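Local coordinates for protein probable tRNA pseudouridine synthase D (Methanosarcina mazei, PDB 1Z2Z) that probably converts uridine 13 of transfer RNAs into pseudouridine, as a member of the TruD family of pseudouridine synthases, at residues Glu31-Val35 against Asp134-Arg140; Ser80-Lys85 against Ser124-Leu130; Gly165-Phe169 against Thr424-Glu428; Glu297-Phe303 against Lys314-Ser320. All coordinates share one frame; numbering follows the deposited sequence.

Interaction 1: Glu31-Val35 against Asp134-Arg140; sequences EDFIV and DFRITVR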
loop_
_atom_site.group_PDB
_atom_site.type_symbol
_atom_site.label_atom_id
_atom_site.label_comp_id
_atom_site.label_asym_id
_atom_site.label_seq_id
_atom_site.Cartn_x
_atom_site.Cartn_y
_atom_site.Cartn_z
ATOM N N GLU A 31 -10.678 -12.179 15.650
ATOM C CA GLU A 31 -9.485 -13.015 15.650
ATOM C C GLU A 31 -9.082 -13.588 14.272
ATOM O O GLU A 31 -8.065 -14.270 14.162
ATOM C CB GLU A 31 -9.626 -14.170 16.654
ATOM C CG GLU A 31 -9.549 -13.773 18.132
ATOM C CD GLU A 31 -10.743 -12.942 18.589
ATOM O OE1 GLU A 31 -11.814 -13.018 17.934
ATOM O OE2 GLU A 31 -10.613 -12.223 19.613
ATOM N N ASP A 32 -9.853 -13.321 13.223
ATOM C CA ASP A 32 -9.510 -13.853 11.902
ATOM C C ASP A 32 -8.419 -13.051 11.204
ATOM O O ASP A 32 -8.032 -13.349 10.064
ATOM C CB ASP A 32 -10.742 -13.917 10.996
ATOM C CG ASP A 32 -11.588 -15.161 11.244
ATOM O OD1 ASP A 32 -12.625 -15.309 10.565
ATOM O OD2 ASP A 32 -11.212 -15.984 12.111
ATOM N N PHE A 33 -7.923 -12.031 11.893
ATOM C CA PHE A 33 -6.871 -11.190 11.345
ATOM C C PHE A 33 -5.918 -10.793 12.456
ATOM O O PHE A 33 -6.074 -9.738 13.063
ATOM C CB PHE A 33 -7.464 -9.930 10.709
ATOM C CG PHE A 33 -6.640 -9.392 9.578
ATOM C CD1 PHE A 33 -6.929 -9.744 8.265
ATOM C CD2 PHE A 33 -5.545 -8.581 9.825
ATOM C CE1 PHE A 33 -6.138 -9.299 7.214
ATOM C CE2 PHE A 33 -4.744 -8.130 8.781
ATOM C CZ PHE A 33 -5.043 -8.491 7.473
ATOM N N ILE A 34 -4.928 -11.633 12.718
ATOM C CA ILE A 34 -3.983 -11.329 13.770
ATOM C C ILE A 34 -2.707 -10.727 13.215
ATOM O O ILE A 34 -2.082 -11.283 12.315
ATOM C CB ILE A 34 -3.691 -12.581 14.592
ATOM C CG1 ILE A 34 -5.015 -13.048 15.232
ATOM C CG2 ILE A 34 -2.598 -12.302 15.616
ATOM C CD1 ILE A 34 -4.905 -14.191 16.210
ATOM N N VAL A 35 -2.339 -9.567 13.742
ATOM C CA VAL A 35 -1.145 -8.861 13.297
ATOM C C VAL A 35 -0.257 -8.551 14.485
ATOM O O VAL A 35 -0.614 -7.719 15.311
ATOM C CB VAL A 35 -1.506 -7.531 12.646
ATOM C CG1 VAL A 35 -0.259 -6.853 12.148
ATOM C CG2 VAL A 35 -2.499 -7.745 11.544
ATOM N N ASP A 134 4.214 -9.686 11.736
ATOM C CA ASP A 134 3.818 -11.087 11.585
ATOM C C ASP A 134 2.322 -11.101 11.360
ATOM O O ASP A 134 1.581 -10.403 12.057
ATOM C CB ASP A 134 4.119 -11.872 12.848
ATOM C CG ASP A 134 5.501 -12.421 12.852
ATOM O OD1 ASP A 134 5.986 -12.838 13.930
ATOM O OD2 ASP A 134 6.102 -12.445 11.755
ATOM N N PHE A 135 1.881 -11.894 10.392
ATOM C CA PHE A 135 0.466 -11.993 10.084
ATOM C C PHE A 135 -0.044 -13.401 10.309
ATOM O O PHE A 135 0.715 -14.373 10.268
ATOM C CB PHE A 135 0.171 -11.586 8.642
ATOM C CG PHE A 135 0.323 -10.114 8.380
ATOM C CD1 PHE A 135 1.520 -9.600 7.872
ATOM C CD2 PHE A 135 -0.730 -9.243 8.626
ATOM C CE1 PHE A 135 1.672 -8.236 7.609
ATOM C CE2 PHE A 135 -0.605 -7.882 8.372
ATOM C CZ PHE A 135 0.606 -7.375 7.858
ATOM N N ARG A 136 -1.345 -13.485 10.550
ATOM C CA ARG A 136 -2.061 -14.732 10.793
ATOM C C ARG A 136 -3.475 -14.435 10.316
ATOM O O ARG A 136 -4.345 -14.132 11.127
ATOM C CB ARG A 136 -2.071 -15.028 12.289
ATOM C CG ARG A 136 -2.977 -16.163 12.711
ATOM C CD ARG A 136 -2.192 -17.442 12.856
ATOM N NE ARG A 136 -3.057 -18.595 13.087
ATOM C CZ ARG A 136 -2.609 -19.833 13.276
ATOM N NH1 ARG A 136 -3.465 -20.826 13.475
ATOM N NH2 ARG A 136 -1.303 -20.081 13.274
ATOM N N ILE A 137 -3.696 -14.493 9.006
ATOM C CA ILE A 137 -5.010 -14.205 8.443
ATOM C C ILE A 137 -5.805 -15.484 8.241
ATOM O O ILE A 137 -5.231 -16.555 8.083
ATOM C CB ILE A 137 -4.878 -13.452 7.103
ATOM C CG1 ILE A 137 -4.018 -12.206 7.317
ATOM C CG2 ILE A 137 -6.251 -13.049 6.570
ATOM C CD1 ILE A 137 -3.727 -11.442 6.048
ATOM N N THR A 138 -7.127 -15.367 8.261
ATOM C CA THR A 138 -8.008 -16.517 8.093
ATOM C C THR A 138 -9.092 -16.211 7.074
ATOM O O THR A 138 -9.884 -15.294 7.271
ATOM C CB THR A 138 -8.700 -16.872 9.412
ATOM O OG1 THR A 138 -7.720 -17.310 10.360
ATOM C CG2 THR A 138 -9.743 -17.969 9.192
ATOM N N VAL A 139 -9.127 -16.984 5.993
ATOM C CA VAL A 139 -10.131 -16.801 4.957
ATOM C C VAL A 139 -11.208 -17.831 5.303
ATOM O O VAL A 139 -10.884 -18.972 5.646
ATOM C CB VAL A 139 -9.532 -17.081 3.528
ATOM C CG1 VAL A 139 -10.463 -16.561 2.446
ATOM C CG2 VAL A 139 -8.159 -16.427 3.383
ATOM N N ARG A 140 -12.476 -17.422 5.251
ATOM C CA ARG A 140 -13.616 -18.300 5.567
ATOM C C ARG A 140 -14.689 -18.277 4.473
ATOM O O ARG A 140 -14.775 -17.326 3.699
ATOM C CB ARG A 140 -14.281 -17.870 6.888
ATOM C CG ARG A 140 -13.461 -18.069 8.143
ATOM C CD ARG A 140 -14.272 -17.671 9.362
ATOM N NE ARG A 140 -13.515 -17.792 10.609
ATOM C CZ ARG A 140 -13.073 -18.938 11.117
ATOM N NH1 ARG A 140 -12.391 -18.948 12.250
ATOM N NH2 ARG A 140 -13.308 -20.085 10.497
HETATM O O HOH W 1 -9.701 -12.544 7.918
#
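The backbone O of Asp32 is gripped by two donors: Thr138 N, 2.9 Å away, and a water that also donates to Thr138 O and so bridges the two segments. The carboxylate of the same Asp32 meets Arg140, two residues beyond Thr138, the side chains at about a right angle. Arg140 NE meets Asp32 OD1 at 2.6 Å on its syn side, and NH1 adds a weak bond to OD2, with the two planar groups 41° apart. CG2 of Thr138 lies over the centre of one guanidinium face. Beyond this salt bridge, strands 33-35 and 134-140 pair antiparallel. Ile34 N donates to Arg136 O at 3.0 Å, and Arg136 N returns a weak bond to Ile34 O. Phe33 CG stands anti to the backbone N (chi1 -151°), which brings one ring face under Ile137, whose CG1 sits over it, offset toward the rim, in a CH-pi contact 3.9 Å from the centroid. CE2 of Phe33 reaches the edge of the Phe135 ring, whose CE2 touches Val35 CG2. The contact thus joins a buried carboxylate, its charge met by Arg140, to an apolar face whose Phe33 borders Asp86, the predicted nucleophile.

Interaction 2: Ser80-Lys85 against Ser124-Leu130; sequences SVAGTK and SVELGDL
Ser80 OG sits between its own backbone N and carbonyl carbon (chi1 68°), which turns the hydroxyl to Val125 O across the contact, at a 2.5 Å separation too short to be trusted exactly. Leu130 takes the same kind of first torsion (chi1 84°), which helps carry its CD1 to Lys85 NZ, the two meeting tip to tip at 3.4 Å. That ammonium has its polar partners elsewhere, in a salt bridge to Glu37 and a weak bond to Asn133, so the leucine methyl merely lies against it. Ala82 is the residue most enclosed by the opposite segment. Its CB packs 4.0 Å from Val125 CG1 and 4.1 Å from Leu130 CB, while its carbonyl O accepts from Gly128 N at 2.9 Å. Leu127 CA adds a CA-H...O contact to the same oxygen, and Leu127 CD2 lies 3.6 Å from Val81 O, laying a methyl against the backbone.

Residues Glu126 to Asp129 form a type II beta turn, closed by Asp129 N bonding to Glu126 O; Gly128 has the positive phi (113°) expected at its third position. Asp129, centre of an inverse gamma turn, sends its carboxylate out to a salt bridge with Arg41. At the other end of the loop, Ser124 OG donates to the anti lone pair of Glu126 OE2. The arrangement is that of a tight turn leading into strand 130-142 and docked on the loop that follows strand 79-81, the loop that carries the predicted nucleophile Asp86 next to Lys85.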
loop_
_atom_site.group_PDB
_atom_site.type_symbol
_atom_site.label_atom_id
_atom_site.label_comp_id
_atom_site.label_asym_id
_atom_site.label_seq_id
_atom_site.Cartn_x
_atom_site.Cartn_y
_atom_site.Cartn_z
ATOM N N SER A 80 2.769 7.663 21.167
ATOM C CA SER A 80 3.001 7.360 19.754
ATOM C C SER A 80 3.254 5.910 19.406
ATOM O O SER A 80 3.719 5.107 20.214
ATOM C CB SER A 80 4.113 8.249 19.124
ATOM O OG SER A 80 5.416 8.009 19.616
ATOM N N VAL A 81 2.910 5.595 18.169
ATOM C CA VAL A 81 3.045 4.259 17.650
ATOM C C VAL A 81 4.120 4.211 16.556
ATOM O O VAL A 81 4.500 5.244 15.982
ATOM C CB VAL A 81 1.678 3.808 17.104
ATOM C CG1 VAL A 81 0.683 3.747 18.231
ATOM C CG2 VAL A 81 1.170 4.800 16.057
ATOM N N ALA A 82 4.620 3.006 16.298
ATOM C CA ALA A 82 5.625 2.785 15.271
ATOM C C ALA A 82 4.909 2.661 13.929
ATOM O O ALA A 82 5.436 3.059 12.889
ATOM C CB ALA A 82 6.397 1.520 15.575
ATOM N N GLY A 83 3.689 2.121 13.976
ATOM C CA GLY A 83 2.873 1.941 12.783
ATOM C C GLY A 83 1.421 1.643 13.128
ATOM O O GLY A 83 1.150 0.854 14.023
ATOM N N THR A 84 0.475 2.242 12.422
ATOM C CA THR A 84 -0.920 1.996 12.746
ATOM C C THR A 84 -1.515 0.651 12.306
ATOM O O THR A 84 -1.687 0.395 11.119
ATOM C CB THR A 84 -1.793 3.122 12.218
ATOM O OG1 THR A 84 -1.417 4.346 12.856
ATOM C CG2 THR A 84 -3.257 2.843 12.520
ATOM N N LYS A 85 -1.860 -0.195 13.275
ATOM C CA LYS A 85 -2.432 -1.501 12.974
ATOM C C LYS A 85 -3.933 -1.393 12.731
ATOM O O LYS A 85 -4.597 -0.466 13.214
ATOM C CB LYS A 85 -2.157 -2.477 14.113
ATOM C CG LYS A 85 -0.795 -2.321 14.748
ATOM C CD LYS A 85 0.344 -2.627 13.794
ATOM C CE LYS A 85 1.679 -2.165 14.385
ATOM N NZ LYS A 85 2.889 -2.705 13.676
ATOM N N SER A 124 11.318 8.455 22.280
ATOM C CA SER A 124 9.940 8.097 22.034
ATOM C C SER A 124 9.935 7.133 20.876
ATOM O O SER A 124 10.943 6.991 20.181
ATOM C CB SER A 124 9.161 9.319 21.612
ATOM O OG SER A 124 9.709 9.790 20.396
ATOM N N VAL A 125 8.787 6.500 20.656
ATOM C CA VAL A 125 8.611 5.539 19.578
ATOM C C VAL A 125 8.085 6.244 18.326
ATOM O O VAL A 125 6.913 6.585 18.241
ATOM C CB VAL A 125 7.652 4.422 20.035
ATOM C CG1 VAL A 125 7.351 3.492 18.893
ATOM C CG2 VAL A 125 8.292 3.637 21.166
ATOM N N GLU A 126 8.951 6.469 17.346
ATOM C CA GLU A 126 8.522 7.171 16.138
ATOM C C GLU A 126 8.048 6.260 14.992
ATOM O O GLU A 126 8.386 5.081 14.932
ATOM C CB GLU A 126 9.665 8.074 15.660
ATOM C CG GLU A 126 10.109 9.133 16.664
ATOM C CD GLU A 126 9.049 10.192 16.921
ATOM O OE1 GLU A 126 8.465 10.712 15.950
ATOM O OE2 GLU A 126 8.797 10.522 18.102
ATOM N N LEU A 127 7.241 6.806 14.095
ATOM C CA LEU A 127 6.784 6.024 12.962
ATOM C C LEU A 127 7.994 5.432 12.289
ATOM O O LEU A 127 8.900 6.162 11.897
ATOM C CB LEU A 127 6.090 6.908 11.952
ATOM C CG LEU A 127 4.741 7.397 12.442
ATOM C CD1 LEU A 127 4.228 8.387 11.444
ATOM C CD2 LEU A 127 3.768 6.223 12.600
ATOM N N GLY A 128 8.028 4.119 12.140
ATOM C CA GLY A 128 9.178 3.529 11.497
ATOM C C GLY A 128 9.998 2.687 12.437
ATOM O O GLY A 128 10.747 1.835 11.976
ATOM N N ASP A 129 9.873 2.888 13.744
ATOM C CA ASP A 129 10.672 2.090 14.665
ATOM C C ASP A 129 10.273 0.627 14.764
ATOM O O ASP A 129 10.168 0.110 15.861
ATOM C CB ASP A 129 10.645 2.671 16.076
ATOM C CG ASP A 129 11.294 4.036 16.171
ATOM O OD1 ASP A 129 11.429 4.717 15.121
ATOM O OD2 ASP A 129 11.644 4.427 17.311
ATOM N N LEU A 130 10.024 -0.053 13.654
ATOM C CA LEU A 130 9.701 -1.474 13.742
ATOM C C LEU A 130 10.288 -2.143 12.506
ATOM O O LEU A 130 10.459 -1.503 11.468
ATOM C CB LEU A 130 8.185 -1.716 13.785
ATOM C CG LEU A 130 7.466 -1.772 12.431
ATOM C CD1 LEU A 130 6.063 -2.297 12.603
ATOM C CD2 LEU A 130 7.471 -0.395 11.799
#

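Interaction 3: Gly165-Phe169 against Thr424-Glu428; sequences GVPNF and TVLRE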
loop_
_atom_site.group_PDB
_atom_site.type_symbol
_atom_site.label_atom_id
_atom_site.label_comp_id
_atom_site.label_asym_id
_atom_site.label_seq_id
_atom_site.Cartn_x
_atom_site.Cartn_y
_atom_site.Cartn_z
ATOM N N GLY A 165 8.128 -15.090 -4.393
ATOM C CA GLY A 165 7.134 -14.468 -3.538
ATOM C C GLY A 165 5.947 -14.017 -4.367
ATOM O O GLY A 165 5.515 -14.732 -5.277
ATOM N N VAL A 166 5.422 -12.834 -4.065
ATOM C CA VAL A 166 4.286 -12.301 -4.806
ATOM C C VAL A 166 4.702 -10.985 -5.465
ATOM O O VAL A 166 5.602 -10.304 -4.981
ATOM C CB VAL A 166 3.037 -12.128 -3.872
ATOM C CG1 VAL A 166 2.846 -13.397 -3.056
ATOM C CG2 VAL A 166 3.181 -10.929 -2.963
ATOM N N PRO A 167 4.084 -10.630 -6.601
ATOM C CA PRO A 167 4.451 -9.383 -7.276
ATOM C C PRO A 167 4.308 -8.171 -6.395
ATOM O O PRO A 167 3.419 -8.108 -5.552
ATOM C CB PRO A 167 3.523 -9.348 -8.494
ATOM C CG PRO A 167 2.357 -10.169 -8.069
ATOM C CD PRO A 167 2.998 -11.311 -7.319
ATOM N N ASN A 168 5.196 -7.210 -6.591
ATOM C CA ASN A 168 5.150 -6.003 -5.794
ATOM C C ASN A 168 4.206 -4.958 -6.379
ATOM O O ASN A 168 4.584 -3.798 -6.559
ATOM C CB ASN A 168 6.546 -5.408 -5.651
ATOM C CG ASN A 168 6.633 -4.452 -4.489
ATOM O OD1 ASN A 168 6.585 -4.883 -3.333
ATOM N ND2 ASN A 168 6.725 -3.143 -4.778
ATOM N N PHE A 169 2.975 -5.376 -6.669
ATOM C CA PHE A 169 1.950 -4.493 -7.242
ATOM C C PHE A 169 1.528 -3.358 -6.307
ATOM O O PHE A 169 1.627 -3.476 -5.084
ATOM C CB PHE A 169 0.700 -5.302 -7.593
ATOM C CG PHE A 169 0.809 -6.105 -8.867
ATOM C CD1 PHE A 169 0.947 -5.472 -10.098
ATOM C CD2 PHE A 169 0.714 -7.494 -8.839
ATOM C CE1 PHE A 169 0.985 -6.211 -11.279
ATOM C CE2 PHE A 169 0.752 -8.241 -10.016
ATOM C CZ PHE A 169 0.886 -7.600 -11.236
ATOM N N THR A 424 -1.387 -7.481 -0.623
ATOM C CA THR A 424 -0.524 -7.869 -1.718
ATOM C C THR A 424 -0.234 -9.369 -1.702
ATOM O O THR A 424 0.066 -9.966 -2.734
ATOM C CB THR A 424 0.783 -7.097 -1.657
ATOM O OG1 THR A 424 0.508 -5.705 -1.856
ATOM C CG2 THR A 424 1.733 -7.591 -2.725
ATOM N N VAL A 425 -0.333 -9.980 -0.533
ATOM C CA VAL A 425 -0.070 -11.397 -0.425
ATOM C C VAL A 425 -1.357 -12.167 -0.627
ATOM O O VAL A 425 -1.371 -13.201 -1.293
ATOM C CB VAL A 425 0.504 -11.749 0.963
ATOM C CG1 VAL A 425 0.658 -13.252 1.102
ATOM C CG2 VAL A 425 1.847 -11.054 1.161
ATOM N N LEU A 426 -2.436 -11.649 -0.049
ATOM C CA LEU A 426 -3.747 -12.277 -0.118
ATOM C C LEU A 426 -4.324 -12.382 -1.519
ATOM O O LEU A 426 -4.915 -13.397 -1.868
ATOM C CB LEU A 426 -4.717 -11.515 0.774
ATOM C CG LEU A 426 -4.437 -11.634 2.271
ATOM C CD1 LEU A 426 -5.460 -10.800 3.018
ATOM C CD2 LEU A 426 -4.501 -13.091 2.717
ATOM N N ARG A 427 -4.154 -11.334 -2.317
ATOM C CA ARG A 427 -4.666 -11.328 -3.680
ATOM C C ARG A 427 -4.270 -12.588 -4.480
ATOM O O ARG A 427 -5.087 -13.140 -5.210
ATOM C CB ARG A 427 -4.184 -10.070 -4.401
ATOM C CG ARG A 427 -4.897 -9.796 -5.711
ATOM C CD ARG A 427 -4.344 -8.546 -6.395
ATOM N NE ARG A 427 -3.325 -8.884 -7.380
ATOM C CZ ARG A 427 -3.578 -9.184 -8.651
ATOM N NH1 ARG A 427 -4.819 -9.181 -9.114
ATOM N NH2 ARG A 427 -2.584 -9.510 -9.458
ATOM N N GLU A 428 -3.031 -13.054 -4.347
ATOM C CA GLU A 428 -2.613 -14.244 -5.085
ATOM C C GLU A 428 -3.263 -15.512 -4.528
ATOM O O GLU A 428 -3.325 -16.538 -5.209
ATOM C CB GLU A 428 -1.083 -14.402 -5.067
ATOM C CG GLU A 428 -0.305 -13.247 -5.707
ATOM C CD GLU A 428 -0.626 -13.029 -7.185
ATOM O OE1 GLU A 428 -0.918 -11.860 -7.552
ATOM O OE2 GLU A 428 -0.583 -14.008 -7.977
#
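A short strand crosses a helix here almost at a right angle: strand 165-167 and helix segment 424-428 run at 95° to each other, with axes 8.1 Å apart at their closest. Val166 points at the helix, and its CG2, which lies between the backbone N and the carbonyl carbon, touches Thr424 CG2 at 3.6 Å and lies against the Thr424 carbonyl O. The same threonine methyl rests 3.3 Å from Pro167 O. Val166 and Glu428 run antiparallel alongside one another, the valine CB 4.0 Å from Glu428 CG. A bend at chi2 brings the glutamate round to the proline, where OE1 lies 3.7 Å from Pro167 CG. On the helix the carboxylate is salt-bridged to Arg427, and its OE2 also accepts from Thr17 N. Arg427 in turn crosses the Phe169 side chain, guanidinium and ring planes 89° apart, with NH2 3.6 Å from Phe169 CE2; the same nitrogen bonds to Leu14 O, and NH1 is paired with Glu7. An alanine in place of Glu428 is likely to leave Arg427 without one of its carboxylate partners and Thr17 N without its acceptor, and to open a gap beside Val166 and Pro167. Beside the strand runs its antiparallel partner 389-391, Phe169 packs into helix 263-287, and the helix also packs Val425 and Leu426 on strand 408-417.

Interaction 4: Glu297-Phe303 against Lys314-Ser320; sequences EGDIVCF and KTEKVTS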
loop_
_atom_site.group_PDB
_atom_site.type_symbol
_atom_site.label_atom_id
_atom_site.label_comp_id
_atom_site.label_asym_id
_atom_site.label_seq_id
_atom_site.Cartn_x
_atom_site.Cartn_y
_atom_site.Cartn_z
ATOM N N GLU A 297 19.380 -10.318 -19.987
ATOM C CA GLU A 297 20.230 -9.286 -20.555
ATOM C C GLU A 297 19.593 -7.905 -20.448
ATOM O O GLU A 297 18.486 -7.679 -20.935
ATOM C CB GLU A 297 20.556 -9.602 -22.015
ATOM C CG GLU A 297 21.436 -10.827 -22.207
ATOM C CD GLU A 297 21.758 -11.077 -23.663
ATOM O OE1 GLU A 297 22.540 -12.009 -23.952
ATOM O OE2 GLU A 297 21.228 -10.339 -24.522
ATOM N N GLY A 298 20.306 -6.986 -19.803
ATOM C CA GLY A 298 19.812 -5.630 -19.640
ATOM C C GLY A 298 18.554 -5.555 -18.801
ATOM O O GLY A 298 17.650 -4.785 -19.114
ATOM N N ASP A 299 18.512 -6.342 -17.728
ATOM C CA ASP A 299 17.362 -6.394 -16.831
ATOM C C ASP A 299 17.302 -5.209 -15.844
ATOM O O ASP A 299 16.210 -4.739 -15.509
ATOM C CB ASP A 299 17.374 -7.723 -16.049
ATOM C CG ASP A 299 16.005 -8.408 -16.004
ATOM O OD1 ASP A 299 14.973 -7.718 -16.137
ATOM O OD2 ASP A 299 15.958 -9.641 -15.813
ATOM N N ILE A 300 18.466 -4.728 -15.398
ATOM C CA ILE A 300 18.590 -3.617 -14.430
ATOM C C ILE A 300 18.134 -4.022 -13.031
ATOM O O ILE A 300 16.945 -4.211 -12.783
ATOM C CB ILE A 300 17.783 -2.344 -14.835
ATOM C CG1 ILE A 300 18.417 -1.671 -16.049
ATOM C CG2 ILE A 300 17.784 -1.331 -13.689
ATOM C CD1 ILE A 300 17.724 -0.388 -16.456
ATOM N N VAL A 301 19.080 -4.141 -12.110
ATOM C CA VAL A 301 18.740 -4.521 -10.748
ATOM C C VAL A 301 19.106 -3.413 -9.750
ATOM O O VAL A 301 19.563 -2.334 -10.146
ATOM C CB VAL A 301 19.440 -5.869 -10.353
ATOM C CG1 VAL A 301 19.124 -6.938 -11.389
ATOM C CG2 VAL A 301 20.953 -5.686 -10.234
ATOM N N CYS A 302 18.864 -3.674 -8.467
ATOM C CA CYS A 302 19.193 -2.734 -7.395
ATOM C C CYS A 302 19.831 -3.546 -6.272
ATOM O O CYS A 302 19.733 -4.777 -6.241
ATOM C CB CYS A 302 17.943 -1.984 -6.873
ATOM S SG CYS A 302 16.836 -2.891 -5.714
ATOM N N PHE A 303 20.504 -2.851 -5.366
ATOM C CA PHE A 303 21.167 -3.498 -4.250
ATOM C C PHE A 303 20.698 -2.798 -2.996
ATOM O O PHE A 303 20.138 -1.703 -3.069
ATOM C CB PHE A 303 22.684 -3.345 -4.381
ATOM C CG PHE A 303 23.203 -3.694 -5.737
ATOM C CD1 PHE A 303 23.425 -5.024 -6.088
ATOM C CD2 PHE A 303 23.413 -2.699 -6.687
ATOM C CE1 PHE A 303 23.832 -5.360 -7.376
ATOM C CE2 PHE A 303 23.818 -3.022 -7.976
ATOM C CZ PHE A 303 24.033 -4.357 -8.324
ATOM N N LYS A 314 21.605 3.341 -6.364
ATOM C CA LYS A 314 22.674 2.584 -6.998
ATOM C C LYS A 314 22.084 1.400 -7.767
ATOM O O LYS A 314 21.765 0.360 -7.183
ATOM C CB LYS A 314 23.647 2.091 -5.921
ATOM C CG LYS A 314 23.842 3.078 -4.756
ATOM C CD LYS A 314 24.627 4.332 -5.158
ATOM C CE LYS A 314 26.130 4.144 -4.965
ATOM N NZ LYS A 314 26.704 3.039 -5.788
ATOM N N THR A 315 21.940 1.566 -9.080
ATOM C CA THR A 315 21.381 0.523 -9.933
ATOM C C THR A 315 22.318 0.071 -11.042
ATOM O O THR A 315 22.488 0.772 -12.038
ATOM C CB THR A 315 20.068 0.983 -10.591
ATOM O OG1 THR A 315 20.240 2.296 -11.138
ATOM C CG2 THR A 315 18.942 0.992 -9.579
ATOM N N GLU A 316 22.911 -1.109 -10.864
ATOM C CA GLU A 316 23.821 -1.684 -11.853
ATOM C C GLU A 316 23.018 -2.371 -12.950
ATOM O O GLU A 316 22.048 -3.075 -12.668
ATOM C CB GLU A 316 24.748 -2.715 -11.200
ATOM C CG GLU A 316 25.832 -3.256 -12.134
ATOM C CD GLU A 316 26.803 -4.199 -11.438
ATOM O OE1 GLU A 316 27.309 -3.843 -10.348
ATOM O OE2 GLU A 316 27.076 -5.292 -11.987
ATOM N N LYS A 317 23.427 -2.176 -14.199
ATOM C CA LYS A 317 22.727 -2.793 -15.320
ATOM C C LYS A 317 23.395 -4.110 -15.731
ATOM O O LYS A 317 24.585 -4.141 -16.043
ATOM C CB LYS A 317 22.691 -1.820 -16.501
ATOM C CG LYS A 317 21.769 -2.244 -17.622
ATOM C CD LYS A 317 21.539 -1.087 -18.566
ATOM C CE LYS A 317 20.417 -1.378 -19.541
ATOM N NZ LYS A 317 20.096 -0.152 -20.323
ATOM N N VAL A 318 22.626 -5.194 -15.718
ATOM C CA VAL A 318 23.146 -6.509 -16.087
ATOM C C VAL A 318 23.324 -6.649 -17.603
ATOM O O VAL A 318 22.499 -6.162 -18.378
ATOM C CB VAL A 318 22.214 -7.647 -15.568
ATOM C CG1 VAL A 318 20.769 -7.290 -15.835
ATOM C CG2 VAL A 318 22.562 -8.976 -16.245
ATOM N N THR A 319 24.411 -7.301 -18.018
ATOM C CA THR A 319 24.692 -7.509 -19.438
ATOM C C THR A 319 24.842 -8.988 -19.772
ATOM O O THR A 319 24.571 -9.856 -18.940
ATOM C CB THR A 319 25.978 -6.784 -19.890
ATOM O OG1 THR A 319 27.061 -7.161 -19.037
ATOM C CG2 THR A 319 25.790 -5.273 -19.850
ATOM N N SER A 320 25.281 -9.267 -20.995
ATOM C CA SER A 320 25.450 -10.638 -21.461
ATOM C C SER A 320 26.593 -11.367 -20.775
ATOM O O SER A 320 26.730 -12.583 -20.906
ATOM C CB SER A 320 25.674 -10.647 -22.974
ATOM O OG SER A 320 24.566 -10.081 -23.655
#
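Gly298 N donates to Val318 O at 2.7 Å, and Val301 N to Glu316 O at 3.2 Å. These two bonds tie together two extended segments that run roughly antiparallel, their end-to-end directions 155° apart, as the two arms of a loop that includes strand 301-302. Strand 301-302 also pairs antiparallel with 336-337. Toward the open end, Ser320 OG gives a weak bond to Glu297 OE1, whose extended chain reaches across to it. Asp299 is salt-bridged to Arg285, and its CB meets Val318 CG1 at 3.4 Å. Ile300 CG1 lies 3.7 Å from Lys317 CG, crossing an extended lysine whose ammonium goes on to Ser350. Cys302 CB rests on Thr315 CG2. With CG anti to the carbonyl carbon (chi1 -48°), Phe303 swings its ring over to the other arm, where the ring edge meets the Glu316 side chain. A serine at Phe303 would probably remove the ring edge from Glu316 CB and leave that side chain freer to turn. The edge contact is made by Phe303 CE2 and CZ, each 3.4 Å from Glu316 CB, which lies in the plane of the ring.

Overall arrangement
Interactions 1 and 2 both reach the same large mixed sheet, with centres 21 Å apart; strand 130-142 leaves the turn of interaction 2 and supplies one side of interaction 1, in whose loop interaction 2 is nested. Both flank the predicted nucleophile Asp86, about 4 Å from the Phe33 side chain and about 5 Å from that of Lys85. Interaction 3 touches interaction 1 directly, Ile137 CD1 lying 3.5 Å from Leu426 CD1, so helix 423-430 joins the sheet to strand 165-167. Interaction 4, nested along the chain within the loop that interaction 3 closes, is the remote one: about 10 Å from interaction 3 between nearest atoms and 37 Å from interaction 1 between centres.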